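Local structure of SaTIE-TED (6FX6) at residues R75-L78 with T79-H83; I98-Q101 with M102-E106; A123-A126 with D127-S131; A63-D66 with T67-D71; E136-A139 with S140-Q144. The protein is of unknown function but, as the thioester domain of a wall-anchored staphylococcal surface protein, probably attaches covalently to target molecules through an internal thioester bond. One frame throughout, in Å; residues are numbered along the deposited sequence.

Interaction 1: R75-L78 with T79-H83; sequences RNKL and TMISH
Thr79 makes a hydrogen bond from its hydroxyl to the backbone of Asn76 one turn earlier in helix 72-87, with OG1 2.7 Å from Asn76 O. A chi1 of 60° places OG1 between the threonine's own N and carbonyl carbon, turned back toward the preceding turn, and leaves CG2 3.3 Å from Arg75 O. Asn76 O has a second donor, Met80 N at 2.9 Å. That N-H arrives almost in line with the C=O bond, whereas the hydroxyl approaches from the flank, at a C=O...O angle of 124°. Met80, a selenomethionine, bends at chi2 and chi3, and its CG also touches the same oxygen. Next along the helix, Ile81 N bonds to Lys77 O at 2.9 Å. The isoleucine side chain passes close to that carbonyl, and its CD1 meets Lys77 CG at 4.0 Å, where the lysine chain starts outward. Ser82 N to Leu78 O continues the i to i+4 ladder. Beyond this first shell, Leu78 and Ile81 both rest on Ile104 of helix 94-107, and Met80 lies against Leu229. Arg75 points away from the turn, and its NH1 hydrogen-bonds to Phe69 O in the loop leading into the helix. The threonine is buried, and hydrogen-bonding to a carbonyl already in the ladder satisfies the hydroxyl inside the helix itself and fixes its rotation.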
loop_
_atom_site.group_PDB
_atom_site.type_symbol
_atom_site.label_atom_id
_atom_site.label_comp_id
_atom_site.label_asym_id
_atom_site.label_seq_id
_atom_site.Cartn_x
_atom_site.Cartn_y
_atom_site.Cartn_z
ATOM N N ARG A 75 8.884 6.028 3.581
ATOM C CA ARG A 75 8.698 5.292 2.320
ATOM C C ARG A 75 7.634 4.206 2.450
ATOM O O ARG A 75 6.784 4.065 1.573
ATOM C CB ARG A 75 9.999 4.643 1.840
ATOM C CG ARG A 75 10.982 5.588 1.170
ATOM C CD ARG A 75 11.943 4.825 0.264
ATOM N NE ARG A 75 12.520 3.644 0.913
ATOM C CZ ARG A 75 13.518 3.652 1.801
ATOM N NH1 ARG A 75 14.099 4.789 2.190
ATOM N NH2 ARG A 75 13.943 2.500 2.318
ATOM N N ASN A 76 7.703 3.449 3.544
ATOM C CA ASN A 76 6.682 2.449 3.876
ATOM C C ASN A 76 5.312 3.082 3.994
ATOM O O ASN A 76 4.381 2.643 3.333
ATOM C CB ASN A 76 7.008 1.707 5.186
ATOM C CG ASN A 76 7.752 0.406 4.954
ATOM O OD1 ASN A 76 8.865 0.217 5.448
ATOM N ND2 ASN A 76 7.132 -0.505 4.204
ATOM N N LYS A 77 5.199 4.129 4.808
ATOM C CA LYS A 77 3.901 4.775 5.038
ATOM C C LYS A 77 3.294 5.332 3.743
ATOM O O LYS A 77 2.102 5.153 3.493
ATOM C CB LYS A 77 3.997 5.864 6.116
ATOM C CG LYS A 77 2.660 6.189 6.769
ATOM C CD LYS A 77 2.828 6.780 8.165
ATOM C CE LYS A 77 1.507 6.810 8.922
ATOM N NZ LYS A 77 1.689 7.151 10.361
ATOM N N LEU A 78 4.117 5.972 2.914
ATOM C CA LEU A 78 3.645 6.504 1.629
ATOM C C LEU A 78 3.052 5.415 0.721
ATOM O O LEU A 78 2.035 5.650 0.067
ATOM C CB LEU A 78 4.763 7.248 0.895
ATOM C CG LEU A 78 5.240 8.552 1.550
ATOM C CD1 LEU A 78 6.590 8.964 0.990
ATOM C CD2 LEU A 78 4.228 9.671 1.369
ATOM N N THR A 79 3.672 4.235 0.700
ATOM C CA THR A 79 3.167 3.113 -0.096
ATOM C C THR A 79 1.902 2.505 0.526
ATOM O O THR A 79 1.000 2.078 -0.202
ATOM C CB THR A 79 4.236 2.012 -0.321
ATOM O OG1 THR A 79 4.678 1.485 0.931
ATOM C CG2 THR A 79 5.441 2.563 -1.089
HETATM N N MSE A 80 1.839 2.485 1.859
HETATM C CA MSE A 80 0.644 2.035 2.592
HETATM C C MSE A 80 -0.544 2.910 2.309
HETATM O O MSE A 80 -1.652 2.416 2.097
HETATM C CB MSE A 80 0.816 2.076 4.118
HETATM C CG MSE A 80 1.926 1.211 4.703
HETATM SE SE MSE A 80 1.536 -0.670 4.344
HETATM C CE MSE A 80 2.596 -0.906 2.694
ATOM N N ILE A 81 -0.329 4.220 2.322
ATOM C CA ILE A 81 -1.400 5.174 2.046
ATOM C C ILE A 81 -1.858 5.057 0.592
ATOM O O ILE A 81 -3.057 5.056 0.325
ATOM C CB ILE A 81 -0.982 6.625 2.381
ATOM C CG1 ILE A 81 -0.746 6.768 3.892
ATOM C CG2 ILE A 81 -2.062 7.606 1.943
ATOM C CD1 ILE A 81 0.104 7.959 4.275
ATOM N N SER A 82 -0.913 4.955 -0.337
ATOM C CA SER A 82 -1.253 4.759 -1.737
ATOM C C SER A 82 -2.050 3.465 -1.914
ATOM O O SER A 82 -3.129 3.475 -2.505
ATOM C CB SER A 82 0.003 4.739 -2.602
ATOM O OG SER A 82 -0.311 4.491 -3.964
ATOM N N HIS A 83 -1.536 2.369 -1.356
ATOM C CA HIS A 83 -2.151 1.052 -1.535
ATOM C C HIS A 83 -3.563 0.961 -0.947
ATOM O O HIS A 83 -4.532 0.722 -1.677
ATOM C CB HIS A 83 -1.265 -0.043 -0.941
ATOM C CG HIS A 83 -1.836 -1.415 -1.080
ATOM N ND1 HIS A 83 -1.794 -2.123 -2.263
ATOM C CD2 HIS A 83 -2.486 -2.200 -0.189
ATOM C CE1 HIS A 83 -2.380 -3.295 -2.088
ATOM N NE2 HIS A 83 -2.815 -3.363 -0.841
#

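Interaction 2: I98-Q101 with M102-E106; sequences IATQ and MLIWE
Gln101 and Trp105, one turn apart in helix 94-107, are joined first by their backbones, Trp105 N to Gln101 O at 2.9 Å. Ile104 N to Thr100 O is the straightest bond of this ladder, at 173°, and Met102 N to Ile98 O is its shortest. The two polar side chains then lie on one another. Gln101 CG stands anti to its N (chi1 178°) and the chain bends at chi2, which lays the carboxamide over the indole with the two planes 27° apart. NE2 sits 3.0 Å above the ring plane, toward the rim; it is close to Trp105 NE1, but both are donors and no bond joins them. Lower down the chain, Gln101 CG makes a CH-pi contact with the six-membered ring, 4.1 Å from its centroid. Both groups look instead to Cys47: Gln101 OE1 accepts from Cys47 N, and Trp105 NE1 makes a weak bond to Cys47 O. Packing surrounds this pair. Ile98 CG2 touches the selenium of Met102 at 3.7 Å, and Thr100 CG2 approaches Ile104 CD1. Trp35 touches Ile98, Gln101 and Met102, while Tyr22 meets the indole ring. The sequence TQMLIW matches the TQxxxW signature that supplies the thioester glutamine in thioester domains, so Gln101 is probably the partner of Cys47. Modelled here with its amide intact, the glutamine is stacked on the tryptophan and tethered to the backbone of that cysteine.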
loop_
_atom_site.group_PDB
_atom_site.type_symbol
_atom_site.label_atom_id
_atom_site.label_comp_id
_atom_site.label_asym_id
_atom_site.label_seq_id
_atom_site.Cartn_x
_atom_site.Cartn_y
_atom_site.Cartn_z
ATOM N N ILE A 98 -8.396 11.988 -4.327
ATOM C CA ILE A 98 -8.018 13.293 -3.776
ATOM C C ILE A 98 -7.655 13.166 -2.300
ATOM O O ILE A 98 -6.631 13.698 -1.865
ATOM C CB ILE A 98 -9.135 14.345 -3.975
ATOM C CG1 ILE A 98 -9.212 14.735 -5.446
ATOM C CG2 ILE A 98 -8.877 15.597 -3.141
ATOM C CD1 ILE A 98 -10.428 15.558 -5.816
ATOM N N ALA A 99 -8.496 12.463 -1.538
ATOM C CA ALA A 99 -8.244 12.246 -0.101
ATOM C C ALA A 99 -6.911 11.535 0.122
ATOM O O ALA A 99 -6.142 11.914 0.999
ATOM C CB ALA A 99 -9.374 11.451 0.529
ATOM N N THR A 100 -6.638 10.523 -0.697
ATOM C CA THR A 100 -5.382 9.786 -0.613
ATOM C C THR A 100 -4.191 10.697 -0.926
ATOM O O THR A 100 -3.213 10.709 -0.176
ATOM C CB THR A 100 -5.402 8.557 -1.542
ATOM O OG1 THR A 100 -6.509 7.727 -1.185
ATOM C CG2 THR A 100 -4.123 7.748 -1.423
ATOM N N GLN A 101 -4.287 11.463 -2.013
ATOM C CA GLN A 101 -3.256 12.454 -2.363
ATOM C C GLN A 101 -3.056 13.455 -1.232
ATOM O O GLN A 101 -1.927 13.805 -0.911
ATOM C CB GLN A 101 -3.628 13.208 -3.645
ATOM C CG GLN A 101 -2.641 14.293 -4.080
ATOM C CD GLN A 101 -1.297 13.742 -4.490
ATOM O OE1 GLN A 101 -1.068 13.465 -5.670
ATOM N NE2 GLN A 101 -0.399 13.574 -3.521
HETATM N N MSE A 102 -4.159 13.919 -0.652
HETATM C CA MSE A 102 -4.104 14.892 0.443
HETATM C C MSE A 102 -3.460 14.342 1.693
HETATM O O MSE A 102 -2.760 15.074 2.401
HETATM C CB MSE A 102 -5.495 15.434 0.786
HETATM C CG MSE A 102 -5.851 16.615 -0.112
HETATM SE SE MSE A 102 -7.773 16.987 0.071
HETATM C CE MSE A 102 -7.757 17.725 1.900
ATOM N N LEU A 103 -3.691 13.059 1.983
ATOM C CA LEU A 103 -3.070 12.398 3.136
ATOM C C LEU A 103 -1.571 12.169 2.932
ATOM O O LEU A 103 -0.784 12.357 3.862
ATOM C CB LEU A 103 -3.770 11.066 3.446
ATOM C CG LEU A 103 -3.304 10.318 4.709
ATOM C CD1 LEU A 103 -3.268 11.228 5.928
ATOM C CD2 LEU A 103 -4.205 9.118 4.964
ATOM N N ILE A 104 -1.194 11.750 1.721
ATOM C CA ILE A 104 0.211 11.672 1.310
ATOM C C ILE A 104 0.884 13.024 1.511
ATOM O O ILE A 104 1.972 13.099 2.077
ATOM C CB ILE A 104 0.350 11.197 -0.163
ATOM C CG1 ILE A 104 0.080 9.692 -0.248
ATOM C CG2 ILE A 104 1.734 11.510 -0.739
ATOM C CD1 ILE A 104 -0.225 9.188 -1.645
ATOM N N TRP A 105 0.224 14.086 1.058
ATOM C CA TRP A 105 0.760 15.439 1.202
ATOM C C TRP A 105 0.863 15.932 2.647
ATOM O O TRP A 105 1.737 16.743 2.934
ATOM C CB TRP A 105 -0.050 16.449 0.382
ATOM C CG TRP A 105 0.242 16.482 -1.085
ATOM C CD1 TRP A 105 1.233 15.824 -1.761
ATOM C CD2 TRP A 105 -0.446 17.268 -2.053
ATOM N NE1 TRP A 105 1.182 16.133 -3.096
ATOM C CE2 TRP A 105 0.164 17.022 -3.303
ATOM C CE3 TRP A 105 -1.524 18.159 -1.988
ATOM C CZ2 TRP A 105 -0.276 17.627 -4.484
ATOM C CZ3 TRP A 105 -1.963 18.757 -3.161
ATOM C CH2 TRP A 105 -1.340 18.486 -4.395
ATOM N N GLU A 106 -0.008 15.465 3.544
ATOM C CA GLU A 106 0.131 15.779 4.979
ATOM C C GLU A 106 1.462 15.302 5.551
ATOM O O GLU A 106 2.049 15.985 6.384
ATOM C CB GLU A 106 -1.013 15.192 5.816
ATOM C CG GLU A 106 -2.338 15.922 5.651
ATOM C CD GLU A 106 -3.216 15.914 6.896
ATOM O OE1 GLU A 106 -2.685 16.136 8.006
ATOM O OE2 GLU A 106 -4.447 15.712 6.759
#

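Interaction 3: A123-A126 with D127-S131; sequences ARKA and DILKS
Lys125 and Leu129 form an i, i+4 pair on helix 121-134, an amphipathic helix with one flank packed on helix 94-107 and another facing solvent. The two side chains lie alongside each other and point the same way. Lys125 is extended throughout, starting with CG anti to the backbone N (chi1 -180°), and its CE passes Leu129 CD1 at 4.1 Å. The leucine takes the other common setting, CG anti to its carbonyl carbon, which brings the branch point over the lysine carbonyl, CG 3.5 Å from Lys125 O. That oxygen also accepts Leu129 N at 3.0 Å, nearly along the C=O axis with an N-H...O angle of 170°. The aliphatic run of the lysine thus packs on leucine, while NZ extends past it to a salt bridge with Glu106 of helix 94-107. On the buried flank Ile128 turns CG1 back over Arg124 O, at 3.4 Å, and packs on Leu103. Arg124 departs from this turn, its NH2 forming a salt bridge with Asp91 and its NH1 bonding to Leu119 O. On the exposed side, Ala126 O accepts Lys130 N, and Lys130 stretches away from the helix. A turn after Asp127, Ser131 points its hydroxyl back along the helix, where OG makes a weak bond of 3.3 Å to Asp127 O, the carbonyl that also accepts Ser131 N.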
loop_
_atom_site.group_PDB
_atom_site.type_symbol
_atom_site.label_atom_id
_atom_site.label_comp_id
_atom_site.label_asym_id
_atom_site.label_seq_id
_atom_site.Cartn_x
_atom_site.Cartn_y
_atom_site.Cartn_z
ATOM N N ALA A 123 -13.491 11.713 7.513
ATOM C CA ALA A 123 -13.969 10.323 7.508
ATOM C C ALA A 123 -13.181 9.433 6.537
ATOM O O ALA A 123 -12.897 8.274 6.849
ATOM C CB ALA A 123 -15.454 10.269 7.188
ATOM N N ARG A 124 -12.836 9.971 5.366
ATOM C CA ARG A 124 -12.003 9.245 4.399
ATOM C C ARG A 124 -10.599 8.984 4.949
ATOM O O ARG A 124 -10.100 7.859 4.873
ATOM C CB ARG A 124 -11.923 9.986 3.056
ATOM C CG ARG A 124 -13.177 9.842 2.200
ATOM C CD ARG A 124 -12.967 10.358 0.780
ATOM N NE ARG A 124 -13.755 9.599 -0.198
ATOM C CZ ARG A 124 -15.039 9.802 -0.495
ATOM N NH1 ARG A 124 -15.742 10.761 0.089
ATOM N NH2 ARG A 124 -15.629 9.029 -1.403
ATOM N N LYS A 125 -9.984 10.026 5.504
ATOM C CA LYS A 125 -8.663 9.931 6.137
ATOM C C LYS A 125 -8.631 8.904 7.268
ATOM O O LYS A 125 -7.709 8.087 7.332
ATOM C CB LYS A 125 -8.257 11.300 6.688
ATOM C CG LYS A 125 -6.901 11.363 7.377
ATOM C CD LYS A 125 -6.699 12.724 8.018
ATOM C CE LYS A 125 -5.348 12.815 8.704
ATOM N NZ LYS A 125 -5.106 14.174 9.257
ATOM N N ALA A 126 -9.630 8.958 8.150
ATOM C CA ALA A 126 -9.713 8.058 9.311
ATOM C C ALA A 126 -9.757 6.579 8.913
ATOM O O ALA A 126 -9.050 5.762 9.501
ATOM C CB ALA A 126 -10.922 8.406 10.180
ATOM N N ASP A 127 -10.567 6.249 7.907
ATOM C CA ASP A 127 -10.661 4.873 7.399
ATOM C C ASP A 127 -9.340 4.383 6.793
ATOM O O ASP A 127 -9.026 3.196 6.893
ATOM C CB ASP A 127 -11.801 4.717 6.372
ATOM C CG ASP A 127 -12.339 3.283 6.299
ATOM O OD1 ASP A 127 -12.909 2.806 7.309
ATOM O OD2 ASP A 127 -12.202 2.633 5.234
ATOM N N ILE A 128 -8.575 5.289 6.179
ATOM C CA ILE A 128 -7.257 4.949 5.618
ATOM C C ILE A 128 -6.250 4.661 6.729
ATOM O O ILE A 128 -5.560 3.646 6.686
ATOM C CB ILE A 128 -6.708 6.053 4.678
ATOM C CG1 ILE A 128 -7.579 6.140 3.423
ATOM C CG2 ILE A 128 -5.255 5.774 4.283
ATOM C CD1 ILE A 128 -7.267 7.319 2.528
ATOM N N LEU A 129 -6.172 5.547 7.716
ATOM C CA LEU A 129 -5.266 5.343 8.857
ATOM C C LEU A 129 -5.575 4.062 9.647
ATOM O O LEU A 129 -4.654 3.393 10.117
ATOM C CB LEU A 129 -5.274 6.563 9.787
ATOM C CG LEU A 129 -4.702 7.856 9.193
ATOM C CD1 LEU A 129 -4.840 8.992 10.197
ATOM C CD2 LEU A 129 -3.250 7.683 8.768
ATOM N N LYS A 130 -6.862 3.727 9.769
ATOM C CA LYS A 130 -7.304 2.467 10.390
ATOM C C LYS A 130 -6.811 1.247 9.603
ATOM O O LYS A 130 -6.380 0.269 10.203
ATOM C CB LYS A 130 -8.837 2.431 10.501
ATOM C CG LYS A 130 -9.415 1.198 11.185
ATOM C CD LYS A 130 -10.937 1.205 11.165
ATOM C CE LYS A 130 -11.516 0.042 11.958
ATOM N NZ LYS A 130 -13.002 0.097 12.037
ATOM N N SER A 131 -6.891 1.310 8.272
ATOM C CA SER A 131 -6.396 0.228 7.414
ATOM C C SER A 131 -4.877 0.050 7.513
ATOM O O SER A 131 -4.387 -1.087 7.557
ATOM C CB SER A 131 -6.787 0.462 5.949
ATOM O OG SER A 131 -8.166 0.234 5.750
#

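Interaction 4: A63-D66 with T67-D71; sequences ANLD and TLFKD
Thr67 grips Asn64 O twice, through OG1 at 2.9 Å and through its backbone N at 3.1 Å. The hydroxyl comes almost straight down the C=O direction, while the N-H arrives from above the carbonyl plane. A chi1 of 62° folds the hydroxyl back over the threonine's own backbone, from where it can reach the carbonyl three residues earlier. The next carbonyl is shared likewise: Leu65 O accepts Leu68 N at 3.1 Å from above its plane and Phe69 N at 3.3 Å within it. These four bonds wind the chain into a compact turn straight after the strand. Asp66 CA adds a CA-H...O contact to Phe69 O. The apolar side is closed by Leu65 CD1, which touches Phe69 CD2 at the edge of the ring, while Leu68 CG lies over one ring face. Strand 59-64 thus ends in a turn that leads to Asp71, the N-cap of helix 72-87, whose OD2 accepts from Leu74 N. Phe69 packs on Leu74 and Leu78 of that helix, and Thr67 and Leu68 lean on Val211 of strand 210-213.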
loop_
_atom_site.group_PDB
_atom_site.type_symbol
_atom_site.label_atom_id
_atom_site.label_comp_id
_atom_site.label_asym_id
_atom_site.label_seq_id
_atom_site.Cartn_x
_atom_site.Cartn_y
_atom_site.Cartn_z
ATOM N N ALA A 63 13.311 6.317 -11.221
ATOM C CA ALA A 63 14.347 5.841 -10.304
ATOM C C ALA A 63 13.661 5.327 -9.044
ATOM O O ALA A 63 12.512 5.667 -8.801
ATOM C CB ALA A 63 15.308 6.967 -9.967
ATOM N N ASN A 64 14.362 4.528 -8.243
ATOM C CA ASN A 64 13.782 3.967 -7.019
ATOM C C ASN A 64 13.426 5.079 -6.026
ATOM O O ASN A 64 14.133 6.082 -5.922
ATOM C CB ASN A 64 14.737 2.958 -6.370
ATOM C CG ASN A 64 14.057 2.113 -5.306
ATOM O OD1 ASN A 64 14.444 2.132 -4.142
ATOM N ND2 ASN A 64 13.029 1.375 -5.704
ATOM N N LEU A 65 12.325 4.890 -5.300
ATOM C CA LEU A 65 11.814 5.889 -4.347
ATOM C C LEU A 65 12.833 6.375 -3.304
ATOM O O LEU A 65 12.762 7.523 -2.864
ATOM C CB LEU A 65 10.571 5.346 -3.627
ATOM C CG LEU A 65 9.814 6.301 -2.696
ATOM C CD1 LEU A 65 9.249 7.486 -3.468
ATOM C CD2 LEU A 65 8.707 5.556 -1.968
ATOM N N ASP A 66 13.762 5.509 -2.906
ATOM C CA ASP A 66 14.798 5.879 -1.924
ATOM C C ASP A 66 15.761 7.010 -2.337
ATOM O O ASP A 66 16.420 7.585 -1.471
ATOM C CB ASP A 66 15.585 4.642 -1.438
ATOM C CG ASP A 66 16.331 3.914 -2.558
ATOM O OD1 ASP A 66 16.409 4.429 -3.697
ATOM O OD2 ASP A 66 16.834 2.799 -2.291
ATOM N N THR A 67 15.837 7.329 -3.634
ATOM C CA THR A 67 16.622 8.485 -4.104
ATOM C C THR A 67 16.057 9.818 -3.596
ATOM O O THR A 67 16.809 10.775 -3.406
ATOM C CB THR A 67 16.726 8.553 -5.646
ATOM O OG1 THR A 67 15.424 8.714 -6.218
ATOM C CG2 THR A 67 17.388 7.301 -6.213
ATOM N N LEU A 68 14.743 9.873 -3.380
ATOM C CA LEU A 68 14.081 11.068 -2.857
ATOM C C LEU A 68 13.977 11.059 -1.328
ATOM O O LEU A 68 14.266 12.071 -0.688
ATOM C CB LEU A 68 12.690 11.207 -3.478
ATOM C CG LEU A 68 11.865 12.456 -3.145
ATOM C CD1 LEU A 68 12.613 13.744 -3.466
ATOM C CD2 LEU A 68 10.550 12.394 -3.902
ATOM N N PHE A 69 13.555 9.928 -0.756
ATOM C CA PHE A 69 13.350 9.797 0.696
ATOM C C PHE A 69 14.245 8.725 1.305
ATOM O O PHE A 69 14.107 7.547 0.988
ATOM C CB PHE A 69 11.890 9.461 1.000
ATOM C CG PHE A 69 10.918 10.470 0.465
ATOM C CD1 PHE A 69 10.915 11.777 0.953
ATOM C CD2 PHE A 69 10.006 10.125 -0.533
ATOM C CE1 PHE A 69 10.025 12.719 0.456
ATOM C CE2 PHE A 69 9.113 11.062 -1.032
ATOM C CZ PHE A 69 9.121 12.360 -0.537
ATOM N N LYS A 70 15.152 9.145 2.185
ATOM C CA LYS A 70 16.023 8.221 2.912
ATOM C C LYS A 70 15.265 7.395 3.957
ATOM O O LYS A 70 15.494 6.190 4.074
ATOM C CB LYS A 70 17.160 8.986 3.601
ATOM C CG LYS A 70 18.185 9.579 2.648
ATOM C CD LYS A 70 19.355 10.195 3.408
ATOM C CE LYS A 70 20.682 9.998 2.689
ATOM N NZ LYS A 70 21.839 10.346 3.564
ATOM N N ASP A 71 14.374 8.049 4.705
ATOM C CA ASP A 71 13.657 7.420 5.827
ATOM C C ASP A 71 12.712 6.308 5.350
ATOM O O ASP A 71 11.741 6.571 4.628
ATOM C CB ASP A 71 12.875 8.480 6.621
ATOM C CG ASP A 71 12.377 7.966 7.965
ATOM O OD1 ASP A 71 13.196 7.855 8.908
ATOM O OD2 ASP A 71 11.166 7.687 8.086
#

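Interaction 5: E136-A139 with S140-Q144; sequences EQRA and SFHKQ
Two overlapping beta turns, type I from Ala139 to His142 and type II from Phe141 to Gln144, carry the chain from helix 121-134 toward strand 145-149. The first is closed by His142 N to Ala139 O at 3.1 Å, the N-H approaching from above the carbonyl plane. Its reversal lays the histidine beside Arg138, both side chains pointing the same way. The aliphatic part of the arginine covers one imidazole face: CG is 3.7 Å from His142 CD2, and CD stands 4.0 Å from the ring centroid, 13° off the normal. Lys143 CG covers the opposite face, so the ring is sandwiched between two alkyl chains. Its rotation is fixed by His142 ND1, which is hydrogen-bonded to Trp232 N. The guanidinium stands steeply to the imidazole, with planes 76° apart, and Arg138 NH2 turns back to Ala135 O and to Gln137 O at 3.1 Å. Within the first turn, Ala139 CB sits over the Phe141 ring in a CH-pi contact, 4.0 Å from its centroid. Phe141 reaches that place with chi1 at 52°, its ring swung back above its own main chain, and also packs on Leu233. Ser140 OG is bonded to Thr159 N. Lys143 has the positive phi usual at the third position of a type II turn, and such consecutive turns here make a connection that feeds directly into an edge strand.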
loop_
_atom_site.group_PDB
_atom_site.type_symbol
_atom_site.label_atom_id
_atom_site.label_comp_id
_atom_site.label_asym_id
_atom_site.label_seq_id
_atom_site.Cartn_x
_atom_site.Cartn_y
_atom_site.Cartn_z
ATOM N N GLU A 136 -0.179 -3.471 10.428
ATOM C CA GLU A 136 0.952 -3.779 11.317
ATOM C C GLU A 136 0.719 -5.026 12.173
ATOM O O GLU A 136 1.681 -5.636 12.641
ATOM C CB GLU A 136 1.252 -2.606 12.254
ATOM C CG GLU A 136 1.689 -1.318 11.562
ATOM C CD GLU A 136 1.933 -0.162 12.533
ATOM O OE1 GLU A 136 1.709 -0.322 13.758
ATOM O OE2 GLU A 136 2.355 0.922 12.066
ATOM N N GLN A 137 -0.542 -5.398 12.387
ATOM C CA GLN A 137 -0.875 -6.524 13.261
ATOM C C GLN A 137 -0.522 -7.850 12.596
ATOM O O GLN A 137 -0.663 -8.001 11.381
ATOM C CB GLN A 137 -2.358 -6.512 13.652
ATOM C CG GLN A 137 -2.844 -5.230 14.324
ATOM C CD GLN A 137 -2.007 -4.825 15.531
ATOM O OE1 GLN A 137 -1.578 -5.670 16.319
ATOM N NE2 GLN A 137 -1.770 -3.525 15.676
ATOM N N ARG A 138 -0.057 -8.793 13.410
ATOM C CA ARG A 138 0.379 -10.108 12.952
ATOM C C ARG A 138 -0.359 -11.193 13.722
ATOM O O ARG A 138 -0.809 -10.975 14.850
ATOM C CB ARG A 138 1.893 -10.258 13.145
ATOM C CG ARG A 138 2.730 -9.276 12.331
ATOM C CD ARG A 138 2.697 -9.613 10.846
ATOM N NE ARG A 138 3.479 -8.676 10.033
ATOM C CZ ARG A 138 3.055 -7.491 9.579
ATOM N NH1 ARG A 138 3.873 -6.747 8.845
ATOM N NH2 ARG A 138 1.835 -7.031 9.846
ATOM N N ALA A 139 -0.490 -12.361 13.093
ATOM C CA ALA A 139 -1.105 -13.529 13.726
ATOM C C ALA A 139 -0.402 -13.925 15.023
ATOM O O ALA A 139 0.775 -13.618 15.220
ATOM C CB ALA A 139 -1.115 -14.701 12.763
ATOM N N SER A 140 -1.126 -14.601 15.913
ATOM C CA SER A 140 -0.567 -15.026 17.207
ATOM C C SER A 140 0.539 -16.079 17.053
ATOM O O SER A 140 1.403 -16.205 17.918
ATOM C CB SER A 140 -1.670 -15.563 18.116
ATOM O OG SER A 140 -2.311 -16.684 17.530
ATOM N N PHE A 141 0.506 -16.828 15.953
ATOM C CA PHE A 141 1.549 -17.820 15.646
ATOM C C PHE A 141 2.684 -17.281 14.753
ATOM O O PHE A 141 3.501 -18.054 14.259
ATOM C CB PHE A 141 0.929 -19.109 15.071
ATOM C CG PHE A 141 -0.014 -18.890 13.909
ATOM C CD1 PHE A 141 0.460 -18.505 12.658
ATOM C CD2 PHE A 141 -1.387 -19.092 14.065
ATOM C CE1 PHE A 141 -0.414 -18.310 11.596
ATOM C CE2 PHE A 141 -2.261 -18.903 13.004
ATOM C CZ PHE A 141 -1.772 -18.512 11.767
ATOM N N HIS A 142 2.748 -15.962 14.575
ATOM C CA HIS A 142 3.767 -15.308 13.744
ATOM C C HIS A 142 5.180 -15.624 14.231
ATOM O O HIS A 142 5.469 -15.507 15.414
ATOM C CB HIS A 142 3.540 -13.793 13.747
ATOM C CG HIS A 142 4.456 -13.031 12.845
ATOM N ND1 HIS A 142 4.658 -13.380 11.531
ATOM C CD2 HIS A 142 5.194 -11.917 13.058
ATOM C CE1 HIS A 142 5.490 -12.519 10.970
ATOM N NE2 HIS A 142 5.832 -11.623 11.877
ATOM N N LYS A 143 6.030 -16.045 13.299
ATOM C CA LYS A 143 7.420 -16.462 13.554
ATOM C C LYS A 143 7.609 -17.779 14.328
ATOM O O LYS A 143 8.747 -18.148 14.603
ATOM C CB LYS A 143 8.246 -15.370 14.258
ATOM C CG LYS A 143 8.200 -13.985 13.644
ATOM C CD LYS A 143 9.213 -13.093 14.347
ATOM C CE LYS A 143 8.937 -11.617 14.145
ATOM N NZ LYS A 143 9.744 -10.788 15.087
ATOM N N GLN A 144 6.533 -18.488 14.671
ATOM C CA GLN A 144 6.655 -19.704 15.475
ATOM C C GLN A 144 6.988 -20.916 14.603
ATOM O O GLN A 144 6.745 -20.919 13.387
ATOM C CB GLN A 144 5.386 -19.953 16.299
ATOM C CG GLN A 144 5.168 -18.896 17.377
ATOM C CD GLN A 144 4.069 -19.246 18.370
ATOM O OE1 GLN A 144 3.067 -19.878 18.025
ATOM N NE2 GLN A 144 4.251 -18.820 19.617
#

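All five contacts are local and follow in series along the chain, none nesting or crossing. Interaction 4 comes first, turning the chain out of strand 59-64; Arg75 and Leu78 of interaction 1 then meet its Phe69, joining loop to helix 72-87. That helix packs on the next, 94-107, through Leu78 and Ile81 against Ile104 of interaction 2. Helix 121-134 completes the group: in interaction 3, Ile128 lies on Leu103, and Lys125 bridges to Glu106, binding it to interaction 2. Interaction 5 follows beyond that helix, where the chain approaches the four-stranded mixed sheet; it touches none of the others, and its centre lies about 30 Å from that of interaction 2.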